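Local coordinates for protein tRNA (guanine-N(1)-)-methyltransferase (Corynebacterium diphtheriae, PDB 7KFF) that probably transfers a methyl group from S-adenosylmethionine to N1 of a guanine in tRNA, as a knotted SPOUT-family methyltransferase, at residues A[136-141]-A[184-189]; A[17-22]-A[162-167]; A[77-82]-A[171-176]. All blocks are in the same frame, centred on the assembly; numbering follows the deposited sequence.

Overall arrangement
From the N terminus, strand 17-22 enters a parallel sheet and waits for its partner: contact 2 closes a loop of 139 residues when 162-167 settles beside it. Within that span lie the first halves of the other two contacts. Segment 77-82, at the start of helix 79-90, pairs with 171-176 in contact 3, closing a loop of 88 residues, and strand 137-141 pairs with 184-189 in contact 1, closing one of 42. All three cross along the chain and none nests in another. Contacts 1 and 2 share one sheet, since strands 137-141 and 161-165 are neighbours in it; W82 of contact 3 packs on I22 and A165, tying helix 79-90 to that sheet.

Contact 1: A[136-141]-A[184-189]; sequences PLLLVP and YRVREV. With SAH (S-adenosyl-L-homocysteine), chain C.
Segments 136-141 and 184-189 run parallel, their strand axes 4.6 Å apart at closest approach and turned by 23°, paired in register from L137 with R185 to P141 with V189. They are neighbouring strands in the parallel sheet of the SPOUT methyltransferase fold. Five backbone hydrogen bonds zigzag between them, beginning with R185 N to P136 O at 2.9 Å. The last, V189 N to V140 O, reaches its acceptor from above the carbonyl plane, 40° out of it.

At the start, the Y184 ring rises beside the strand. L138 CB touches its CD1 at 3.6 Å, while P136 CG meets the same CD1 at 3.7 Å, the proline crossing the tyrosine at about a right angle. The hydroxyl of Y184 goes on to bond L86 O, so the ring is anchored at its far end as well. L138, V186 and E188 lie on the face against helix 174-180, with V140 among them.

On the other face, L139 has CG anti to the carbonyl carbon (chi1 -64°), which carries CD2 across to R187 CB at 3.7 Å. R187 then bends at chi2 and turns NE back onto E188 O. R185 crosses L137 at about a right angle, its chain bent at chi3 so that NH2 comes near L137 CB; K135 O and E159 hold that nitrogen.

Where the strands end, P141 and V189 line the ligand pocket: P141 O accepts a hydrogen bond from the ribose O2' of S-adenosyl-L-homocysteine at 3.0 Å, and P141 CB lies 3.5 Å from adenine N3.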
loop_
_atom_site.group_PDB
_atom_site.type_symbol
_atom_site.label_atom_id
_atom_site.label_comp_id
_atom_site.label_asym_id
_atom_site.label_seq_id
_atom_site.Cartn_x
_atom_site.Cartn_y
_atom_site.Cartn_z
ATOM N N PRO A 136 16.284 -14.093 -11.550
ATOM C CA PRO A 136 15.439 -12.906 -11.383
ATOM C C PRO A 136 14.725 -12.947 -10.046
ATOM O O PRO A 136 14.604 -13.991 -9.408
ATOM C CB PRO A 136 14.441 -13.003 -12.541
ATOM C CG PRO A 136 14.475 -14.431 -12.951
ATOM C CD PRO A 136 15.797 -14.989 -12.614
ATOM N N LEU A 137 14.229 -11.791 -9.633
ATOM C CA LEU A 137 13.478 -11.663 -8.392
ATOM C C LEU A 137 11.993 -11.835 -8.688
ATOM O O LEU A 137 11.464 -11.178 -9.590
ATOM C CB LEU A 137 13.706 -10.281 -7.778
ATOM C CG LEU A 137 12.985 -9.967 -6.468
ATOM C CD1 LEU A 137 13.462 -10.872 -5.346
ATOM C CD2 LEU A 137 13.189 -8.509 -6.086
ATOM N N LEU A 138 11.328 -12.718 -7.936
ATOM C CA LEU A 138 9.884 -12.892 -7.975
ATOM C C LEU A 138 9.281 -12.339 -6.696
ATOM O O LEU A 138 9.595 -12.822 -5.597
ATOM C CB LEU A 138 9.510 -14.361 -8.133
ATOM C CG LEU A 138 8.020 -14.674 -8.090
ATOM C CD1 LEU A 138 7.299 -14.036 -9.270
ATOM C CD2 LEU A 138 7.749 -16.164 -8.052
ATOM N N LEU A 139 8.436 -11.321 -6.846
ATOM C CA LEU A 139 7.692 -10.750 -5.729
ATOM C C LEU A 139 6.255 -11.261 -5.765
ATOM O O LEU A 139 5.586 -11.191 -6.800
ATOM C CB LEU A 139 7.720 -9.230 -5.754
ATOM C CG LEU A 139 9.121 -8.654 -5.580
ATOM C CD1 LEU A 139 9.062 -7.146 -5.583
ATOM C CD2 LEU A 139 9.812 -9.147 -4.324
ATOM N N VAL A 140 5.810 -11.796 -4.637
ATOM C CA VAL A 140 4.484 -12.376 -4.486
ATOM C C VAL A 140 3.764 -11.604 -3.394
ATOM O O VAL A 140 3.980 -11.849 -2.201
ATOM C CB VAL A 140 4.555 -13.875 -4.132
ATOM C CG1 VAL A 140 3.142 -14.438 -4.064
ATOM C CG2 VAL A 140 5.431 -14.652 -5.120
ATOM N N PRO A 141 2.911 -10.649 -3.753
ATOM C CA PRO A 141 2.168 -9.918 -2.726
ATOM C C PRO A 141 1.257 -10.858 -1.951
ATOM O O PRO A 141 0.540 -11.683 -2.521
ATOM C CB PRO A 141 1.382 -8.885 -3.534
ATOM C CG PRO A 141 2.180 -8.691 -4.783
ATOM C CD PRO A 141 2.754 -10.048 -5.099
ATOM N N TYR A 184 13.709 -18.536 -9.569
ATOM C CA TYR A 184 13.710 -17.171 -9.082
ATOM C C TYR A 184 14.251 -17.125 -7.658
ATOM O O TYR A 184 14.152 -18.094 -6.908
ATOM C CB TYR A 184 12.274 -16.654 -8.986
ATOM C CG TYR A 184 11.514 -16.476 -10.286
ATOM C CD1 TYR A 184 11.511 -15.255 -10.926
ATOM C CD2 TYR A 184 10.751 -17.516 -10.829
ATOM C CE1 TYR A 184 10.805 -15.054 -12.078
ATOM C CE2 TYR A 184 10.043 -17.336 -11.997
ATOM C CZ TYR A 184 10.079 -16.079 -12.611
ATOM O OH TYR A 184 9.386 -15.812 -13.761
ATOM N N ARG A 185 14.756 -15.945 -7.262
ATOM C CA ARG A 185 14.789 -15.577 -5.847
ATOM C C ARG A 185 13.386 -15.119 -5.478
ATOM O O ARG A 185 12.863 -14.215 -6.129
ATOM C CB ARG A 185 15.806 -14.466 -5.627
ATOM C CG ARG A 185 17.262 -14.952 -5.694
ATOM C CD ARG A 185 18.278 -13.782 -5.718
ATOM N NE ARG A 185 18.159 -13.029 -6.960
ATOM C CZ ARG A 185 17.822 -11.747 -7.068
ATOM N NH1 ARG A 185 17.595 -10.996 -5.998
ATOM N NH2 ARG A 185 17.707 -11.203 -8.269
ATOM N N VAL A 186 12.749 -15.756 -4.494
ATOM C CA VAL A 186 11.327 -15.557 -4.224
ATOM C C VAL A 186 11.152 -14.807 -2.912
ATOM O O VAL A 186 11.746 -15.181 -1.896
ATOM C CB VAL A 186 10.563 -16.892 -4.192
ATOM C CG1 VAL A 186 9.088 -16.677 -3.919
ATOM C CG2 VAL A 186 10.763 -17.637 -5.497
ATOM N N ARG A 187 10.311 -13.773 -2.931
ATOM C CA ARG A 187 9.939 -13.035 -1.734
ATOM C C ARG A 187 8.428 -12.855 -1.705
ATOM O O ARG A 187 7.843 -12.269 -2.619
ATOM C CB ARG A 187 10.646 -11.677 -1.705
ATOM C CG ARG A 187 10.073 -10.707 -0.711
ATOM C CD ARG A 187 10.333 -11.054 0.798
ATOM N NE ARG A 187 9.671 -10.023 1.588
ATOM C CZ ARG A 187 10.199 -8.841 1.884
ATOM N NH1 ARG A 187 9.484 -7.912 2.485
ATOM N NH2 ARG A 187 11.459 -8.605 1.587
ATOM N N GLU A 188 7.800 -13.325 -0.646
ATOM C CA GLU A 188 6.419 -12.992 -0.317
ATOM C C GLU A 188 6.422 -11.694 0.473
ATOM O O GLU A 188 7.237 -11.524 1.382
ATOM C CB GLU A 188 5.796 -14.112 0.520
ATOM C CG GLU A 188 5.513 -15.391 -0.296
ATOM C CD GLU A 188 5.135 -16.585 0.555
ATOM O OE1 GLU A 188 5.946 -17.000 1.412
ATOM O OE2 GLU A 188 4.034 -17.131 0.366
ATOM N N VAL A 189 5.557 -10.752 0.089
ATOM C CA VAL A 189 5.657 -9.394 0.614
ATOM C C VAL A 189 4.271 -8.822 0.885
ATOM O O VAL A 189 3.401 -8.826 0.004
ATOM C CB VAL A 189 6.468 -8.482 -0.334
ATOM C CG1 VAL A 189 5.981 -8.557 -1.771
ATOM C CG2 VAL A 189 6.476 -7.043 0.156
HETATM N N SAH C . -7.656 -15.067 2.766
HETATM C CA SAH C . -6.484 -14.257 2.502
HETATM C CB SAH C . -6.920 -13.150 1.568
HETATM C CG SAH C . -6.221 -13.123 0.220
HETATM S SD SAH C . -6.567 -11.485 -0.391
HETATM C C SAH C . -5.871 -13.622 3.739
HETATM O O SAH C . -6.509 -12.826 4.425
HETATM O OXT SAH C . -4.710 -13.876 4.056
HETATM C "C5'" SAH C . -6.248 -11.806 -2.121
HETATM C "C4'" SAH C . -4.889 -11.344 -2.603
HETATM O "O4'" SAH C . -4.743 -9.932 -2.457
HETATM C "C3'" SAH C . -3.653 -11.941 -1.911
HETATM O "O3'" SAH C . -3.404 -13.232 -2.333
HETATM C "C2'" SAH C . -2.588 -10.917 -2.305
HETATM O "O2'" SAH C . -2.165 -11.106 -3.633
HETATM C "C1'" SAH C . -3.377 -9.627 -2.232
HETATM N N9 SAH C . -3.274 -8.972 -0.916
HETATM C C8 SAH C . -4.268 -8.822 0.026
HETATM N N7 SAH C . -3.796 -8.098 1.056
HETATM C C5 SAH C . -2.494 -7.800 0.792
HETATM C C6 SAH C . -1.522 -7.096 1.489
HETATM N N6 SAH C . -1.722 -6.538 2.701
HETATM N N1 SAH C . -0.276 -6.968 0.919
HETATM C C2 SAH C . -0.015 -7.510 -0.316
HETATM N N3 SAH C . -0.963 -8.193 -1.017
HETATM C C4 SAH C . -2.171 -8.329 -0.456
#

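Contact 2: A[17-22]-A[162-167]; sequences MRLDVI and IVFACG. With SAH (S-adenosyl-L-homocysteine), chain C.
A parallel strand pair in the core sheet leads straight to the S-adenosyl-L-homocysteine pocket: 17-22 and 162-167 run alongside each other, and the second ends at G167, a residue of that pocket. G167 N approaches the ligand's O2' to 3.4 Å, close but not a hydrogen bond. The strand axes come within 4.7 Å at an angle of 14°. Five backbone bonds join them, starting with I162 N to R18 O; the shortest is F164 N to D20 O, at 2.8 Å. The last, C166 N to I22 O, stretches to 3.1 Å beyond the regular strand.

L19, V21, I162 and F164 occupy one face. L19 and I162 extend in the same direction next to one another, with CD2 of L19 3.9 Å from CB of I162. The same methyl reaches the edge of the F164 ring, near its plane, at CE1, and V21 CG2 comes obliquely to CD1. Thus two branched side chains of one strand lean on one ring of the next, and helix 200-211 packs over this face, V203 touching F164. V21 CG1 also meets C166 SG at 3.6 Å.

On the opposite face I22 sends CD1 to V163 CG1, and helix 79-90 covers it with W82 and V89. D20 is the polar exception in this buried place. R18 grips its carboxylate side-on, NE to OD2 at 3.0 Å and NH2 to OD1 at 2.9 Å, while H51 bonds OD1 and H161 bonds OD2. Such a four-bond hold fixes the rotation of the carboxylate and would probably favour its charged form.

The pair belongs to the core sheet of a SPOUT methyltransferase, whose hallmark is the C-terminal knot that shapes this pocket.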
loop_
_atom_site.group_PDB
_atom_site.type_symbol
_atom_site.label_atom_id
_atom_site.label_comp_id
_atom_site.label_asym_id
_atom_site.label_seq_id
_atom_site.Cartn_x
_atom_site.Cartn_y
_atom_site.Cartn_z
HETATM N N MSE A 17 15.505 -1.147 -15.770
HETATM C CA MSE A 17 14.875 -2.179 -14.966
HETATM C C MSE A 17 13.683 -2.714 -15.746
HETATM O O MSE A 17 12.884 -1.944 -16.283
HETATM C CB MSE A 17 14.407 -1.615 -13.639
HETATM C CG MSE A 17 13.612 -2.636 -12.794
HETATM SE SE MSE A 17 12.965 -1.825 -11.202
HETATM C CE MSE A 17 14.696 -1.614 -10.356
ATOM N N ARG A 18 13.572 -4.031 -15.814
ATOM C CA ARG A 18 12.434 -4.699 -16.424
ATOM C C ARG A 18 11.494 -5.201 -15.344
ATOM O O ARG A 18 11.921 -5.902 -14.423
ATOM C CB ARG A 18 12.911 -5.882 -17.261
ATOM C CG ARG A 18 11.835 -6.734 -17.855
ATOM C CD ARG A 18 10.990 -6.020 -18.878
ATOM N NE ARG A 18 9.991 -6.940 -19.397
ATOM C CZ ARG A 18 9.260 -6.729 -20.485
ATOM N NH1 ARG A 18 9.437 -5.624 -21.191
ATOM N NH2 ARG A 18 8.363 -7.631 -20.860
ATOM N N LEU A 19 10.229 -4.820 -15.445
ATOM C CA LEU A 19 9.166 -5.323 -14.599
ATOM C C LEU A 19 8.217 -6.143 -15.453
ATOM O O LEU A 19 7.753 -5.668 -16.486
ATOM C CB LEU A 19 8.347 -4.193 -13.990
ATOM C CG LEU A 19 9.074 -3.140 -13.192
ATOM C CD1 LEU A 19 8.057 -2.142 -12.622
ATOM C CD2 LEU A 19 9.938 -3.733 -12.100
ATOM N N ASP A 20 7.916 -7.361 -15.023
ATOM C CA ASP A 20 6.898 -8.192 -15.657
ATOM C C ASP A 20 5.848 -8.515 -14.604
ATOM O O ASP A 20 6.186 -8.904 -13.482
ATOM C CB ASP A 20 7.490 -9.474 -16.223
ATOM C CG ASP A 20 8.200 -9.254 -17.531
ATOM O OD1 ASP A 20 7.506 -9.092 -18.564
ATOM O OD2 ASP A 20 9.449 -9.176 -17.520
ATOM N N VAL A 21 4.582 -8.353 -14.952
ATOM C CA VAL A 21 3.476 -8.559 -14.024
ATOM C C VAL A 21 2.541 -9.597 -14.622
ATOM O O VAL A 21 2.108 -9.448 -15.768
ATOM C CB VAL A 21 2.707 -7.252 -13.771
ATOM C CG1 VAL A 21 1.636 -7.464 -12.705
ATOM C CG2 VAL A 21 3.632 -6.135 -13.392
ATOM N N ILE A 22 2.208 -10.628 -13.848
ATOM C CA ILE A 22 1.289 -11.678 -14.278
ATOM C C ILE A 22 0.009 -11.544 -13.462
ATOM O O ILE A 22 0.055 -11.530 -12.225
ATOM C CB ILE A 22 1.900 -13.079 -14.119
ATOM C CG1 ILE A 22 3.253 -13.171 -14.826
ATOM C CG2 ILE A 22 0.938 -14.132 -14.658
ATOM C CD1 ILE A 22 4.088 -14.365 -14.413
ATOM N N ILE A 162 12.418 -7.787 -12.227
ATOM C CA ILE A 162 11.465 -8.140 -11.186
ATOM C C ILE A 162 10.195 -8.650 -11.852
ATOM O O ILE A 162 9.630 -7.979 -12.722
ATOM C CB ILE A 162 11.163 -6.970 -10.233
ATOM C CG1 ILE A 162 12.442 -6.365 -9.660
ATOM C CG2 ILE A 162 10.248 -7.474 -9.120
ATOM C CD1 ILE A 162 12.213 -5.169 -8.739
ATOM N N VAL A 163 9.756 -9.834 -11.441
ATOM C CA VAL A 163 8.491 -10.430 -11.852
ATOM C C VAL A 163 7.559 -10.387 -10.653
ATOM O O VAL A 163 7.985 -10.647 -9.518
ATOM C CB VAL A 163 8.716 -11.866 -12.369
ATOM C CG1 VAL A 163 7.401 -12.502 -12.763
ATOM C CG2 VAL A 163 9.697 -11.851 -13.552
ATOM N N PHE A 164 6.303 -10.056 -10.902
ATOM C CA PHE A 164 5.257 -10.032 -9.888
ATOM C C PHE A 164 4.174 -11.052 -10.211
ATOM O O PHE A 164 3.652 -11.059 -11.325
ATOM C CB PHE A 164 4.592 -8.660 -9.812
ATOM C CG PHE A 164 5.496 -7.544 -9.389
ATOM C CD1 PHE A 164 6.244 -6.870 -10.329
ATOM C CD2 PHE A 164 5.517 -7.103 -8.080
ATOM C CE1 PHE A 164 7.033 -5.786 -9.964
ATOM C CE2 PHE A 164 6.294 -6.022 -7.709
ATOM C CZ PHE A 164 7.053 -5.359 -8.658
ATOM N N ALA A 165 3.817 -11.882 -9.234
ATOM C CA ALA A 165 2.722 -12.844 -9.352
ATOM C C ALA A 165 1.548 -12.321 -8.536
ATOM O O ALA A 165 1.604 -12.321 -7.308
ATOM C CB ALA A 165 3.152 -14.222 -8.856
ATOM N N CYS A 166 0.491 -11.866 -9.210
ATOM C CA CYS A 166 -0.637 -11.220 -8.546
ATOM C C CYS A 166 -1.724 -12.205 -8.155
ATOM O O CYS A 166 -2.371 -12.797 -9.019
ATOM C CB CYS A 166 -1.265 -10.142 -9.422
ATOM S SG CYS A 166 -0.134 -8.840 -9.902
ATOM N N GLY A 167 -1.970 -12.338 -6.849
ATOM C CA GLY A 167 -3.031 -13.196 -6.385
ATOM C C GLY A 167 -4.386 -12.508 -6.349
ATOM O O GLY A 167 -4.490 -11.278 -6.286
HETATM N N SAH C . -7.656 -15.067 2.766
HETATM C CA SAH C . -6.484 -14.257 2.502
HETATM C CB SAH C . -6.920 -13.150 1.568
HETATM C CG SAH C . -6.221 -13.123 0.220
HETATM S SD SAH C . -6.567 -11.485 -0.391
HETATM C C SAH C . -5.871 -13.622 3.739
HETATM O O SAH C . -6.509 -12.826 4.425
HETATM O OXT SAH C . -4.710 -13.876 4.056
HETATM C "C5'" SAH C . -6.248 -11.806 -2.121
HETATM C "C4'" SAH C . -4.889 -11.344 -2.603
HETATM O "O4'" SAH C . -4.743 -9.932 -2.457
HETATM C "C3'" SAH C . -3.653 -11.941 -1.911
HETATM O "O3'" SAH C . -3.404 -13.232 -2.333
HETATM C "C2'" SAH C . -2.588 -10.917 -2.305
HETATM O "O2'" SAH C . -2.165 -11.106 -3.633
HETATM C "C1'" SAH C . -3.377 -9.627 -2.232
HETATM N N9 SAH C . -3.274 -8.972 -0.916
HETATM C C8 SAH C . -4.268 -8.822 0.026
HETATM N N7 SAH C . -3.796 -8.098 1.056
HETATM C C5 SAH C . -2.494 -7.800 0.792
HETATM C C6 SAH C . -1.522 -7.096 1.489
HETATM N N6 SAH C . -1.722 -6.538 2.701
HETATM N N1 SAH C . -0.276 -6.968 0.919
HETATM C C2 SAH C . -0.015 -7.510 -0.316
HETATM N N3 SAH C . -0.963 -8.193 -1.017
HETATM C C4 SAH C . -2.171 -8.329 -0.456
#

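Contact 3: A[77-82]-A[171-176]; sequences MKPTVW and GIDQRV
P79, M77 and W82 carry the contact, against G171 to V176, where helices 79-90 and 174-180 begin in this SPOUT methyltransferase fold. It borders the S-adenosyl-L-homocysteine pocket, which includes G171, and the dimer interface, where W245 of the second subunit packs on P79. A single backbone bridge pins the two approaches together. M77 N, of a selenomethionine, bonds G171 O almost straight at 2.9 Å, and D173 N returns a longer bond to M77 O. The M77 chain bends at chi3, and SE meets I172 CG1 at 4.1 Å.

I172 CD1 stands over one face of W82, 4.1 Å from the centroid of the six-membered ring and 26° off its normal, a CH-pi contact. I172 CG1 lies near the indole NE1, which is buried without a polar partner.

P79 packs between V176 and D173. V176 CG2 touches P79 CA at 3.6 Å and also reaches W82 CB. Across P79 CG lies the carboxylate of D173, which N-caps the second helix and is held side-on by R175. T240 N of the second subunit also bonds its OD2. OD1 of D173 takes two donors, R175 N and R175 NE, each at 2.9 Å.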
loop_
_atom_site.group_PDB
_atom_site.type_symbol
_atom_site.label_atom_id
_atom_site.label_comp_id
_atom_site.label_asym_id
_atom_site.label_seq_id
_atom_site.Cartn_x
_atom_site.Cartn_y
_atom_site.Cartn_z
HETATM N N MSE A 77 -5.785 -20.140 -6.641
HETATM C CA MSE A 77 -5.281 -20.175 -8.004
HETATM C C MSE A 77 -4.400 -21.382 -8.300
HETATM O O MSE A 77 -3.631 -21.833 -7.441
HETATM C CB MSE A 77 -4.526 -18.915 -8.355
HETATM C CG MSE A 77 -5.333 -17.628 -8.191
HETATM SE SE MSE A 77 -4.514 -15.972 -8.656
HETATM C CE MSE A 77 -5.594 -15.356 -10.124
ATOM N N LYS A 78 -4.518 -21.867 -9.547
ATOM C CA LYS A 78 -4.084 -23.210 -9.910
ATOM C C LYS A 78 -2.594 -23.277 -10.212
ATOM O O LYS A 78 -2.093 -22.476 -11.013
ATOM C CB LYS A 78 -4.817 -23.637 -11.192
ATOM C CG LYS A 78 -6.291 -23.934 -11.045
ATOM C CD LYS A 78 -6.894 -24.316 -12.411
ATOM C CE LYS A 78 -8.142 -25.150 -12.300
ATOM N NZ LYS A 78 -8.772 -25.408 -13.636
ATOM N N PRO A 79 -1.874 -24.255 -9.654
ATOM C CA PRO A 79 -0.461 -24.433 -10.034
ATOM C C PRO A 79 -0.256 -24.772 -11.491
ATOM O O PRO A 79 0.764 -24.373 -12.063
ATOM C CB PRO A 79 0.034 -25.577 -9.133
ATOM C CG PRO A 79 -0.980 -25.812 -8.159
ATOM C CD PRO A 79 -2.279 -25.167 -8.577
ATOM N N THR A 80 -1.177 -25.514 -12.110
ATOM C CA THR A 80 -0.984 -25.922 -13.500
ATOM C C THR A 80 -1.093 -24.756 -14.482
ATOM O O THR A 80 -0.717 -24.906 -15.653
ATOM C CB THR A 80 -1.969 -27.025 -13.888
ATOM O OG1 THR A 80 -3.300 -26.545 -13.648
ATOM C CG2 THR A 80 -1.710 -28.318 -13.080
ATOM N N VAL A 81 -1.576 -23.605 -14.028
ATOM C CA VAL A 81 -1.556 -22.359 -14.798
ATOM C C VAL A 81 -0.381 -21.480 -14.391
ATOM O O VAL A 81 0.381 -21.016 -15.242
ATOM C CB VAL A 81 -2.908 -21.632 -14.647
ATOM C CG1 VAL A 81 -2.902 -20.325 -15.438
ATOM C CG2 VAL A 81 -4.052 -22.540 -15.099
ATOM N N TRP A 82 -0.188 -21.295 -13.079
ATOM C CA TRP A 82 0.873 -20.421 -12.593
ATOM C C TRP A 82 2.278 -20.921 -12.926
ATOM O O TRP A 82 3.170 -20.112 -13.204
ATOM C CB TRP A 82 0.748 -20.209 -11.084
ATOM C CG TRP A 82 -0.086 -19.038 -10.777
ATOM C CD1 TRP A 82 -1.364 -19.023 -10.271
ATOM C CD2 TRP A 82 0.290 -17.673 -10.966
ATOM N NE1 TRP A 82 -1.793 -17.719 -10.126
ATOM C CE2 TRP A 82 -0.805 -16.874 -10.562
ATOM C CE3 TRP A 82 1.441 -17.049 -11.444
ATOM C CZ2 TRP A 82 -0.773 -15.492 -10.637
ATOM C CZ3 TRP A 82 1.467 -15.676 -11.507
ATOM C CH2 TRP A 82 0.357 -14.915 -11.128
ATOM N N GLY A 171 -5.727 -16.607 -2.829
ATOM C CA GLY A 171 -4.320 -16.528 -3.141
ATOM C C GLY A 171 -3.885 -17.628 -4.080
ATOM O O GLY A 171 -4.706 -18.279 -4.736
ATOM N N ILE A 172 -2.591 -17.857 -4.124
ATOM C CA ILE A 172 -1.965 -18.789 -5.048
ATOM C C ILE A 172 -1.563 -20.044 -4.288
ATOM O O ILE A 172 -1.024 -19.968 -3.181
ATOM C CB ILE A 172 -0.735 -18.117 -5.696
ATOM C CG1 ILE A 172 -1.139 -16.843 -6.461
ATOM C CG2 ILE A 172 -0.009 -19.106 -6.591
ATOM C CD1 ILE A 172 0.041 -16.048 -6.952
ATOM N N ASP A 173 -1.816 -21.209 -4.880
ATOM C CA ASP A 173 -1.374 -22.473 -4.284
ATOM C C ASP A 173 0.090 -22.352 -3.873
ATOM O O ASP A 173 0.948 -21.973 -4.676
ATOM C CB ASP A 173 -1.533 -23.591 -5.322
ATOM C CG ASP A 173 -1.190 -24.981 -4.797
ATOM O OD1 ASP A 173 -0.025 -25.236 -4.463
ATOM O OD2 ASP A 173 -2.105 -25.834 -4.773
ATOM N N GLN A 174 0.377 -22.693 -2.616
ATOM C CA GLN A 174 1.702 -22.417 -2.060
ATOM C C GLN A 174 2.807 -23.164 -2.790
ATOM O O GLN A 174 3.964 -22.728 -2.784
ATOM C CB GLN A 174 1.715 -22.738 -0.568
ATOM C CG GLN A 174 2.943 -22.226 0.146
ATOM C CD GLN A 174 2.987 -20.718 0.212
ATOM O OE1 GLN A 174 1.947 -20.062 0.262
ATOM N NE2 GLN A 174 4.194 -20.161 0.216
ATOM N N ARG A 175 2.487 -24.302 -3.401
ATOM C CA ARG A 175 3.524 -25.041 -4.113
ATOM C C ARG A 175 4.095 -24.248 -5.281
ATOM O O ARG A 175 5.246 -24.467 -5.667
ATOM C CB ARG A 175 2.983 -26.365 -4.616
ATOM C CG ARG A 175 2.631 -27.288 -3.468
ATOM C CD ARG A 175 1.869 -28.517 -3.977
ATOM N NE ARG A 175 0.575 -28.122 -4.521
ATOM C CZ ARG A 175 -0.261 -28.947 -5.133
ATOM N NH1 ARG A 175 0.068 -30.223 -5.272
ATOM N NH2 ARG A 175 -1.427 -28.492 -5.557
ATOM N N VAL A 176 3.320 -23.312 -5.843
ATOM C CA VAL A 176 3.835 -22.462 -6.906
ATOM C C VAL A 176 5.027 -21.678 -6.401
ATOM O O VAL A 176 6.040 -21.535 -7.101
ATOM C CB VAL A 176 2.736 -21.506 -7.405
ATOM C CG1 VAL A 176 3.335 -20.476 -8.335
ATOM C CG2 VAL A 176 1.608 -22.291 -8.064
#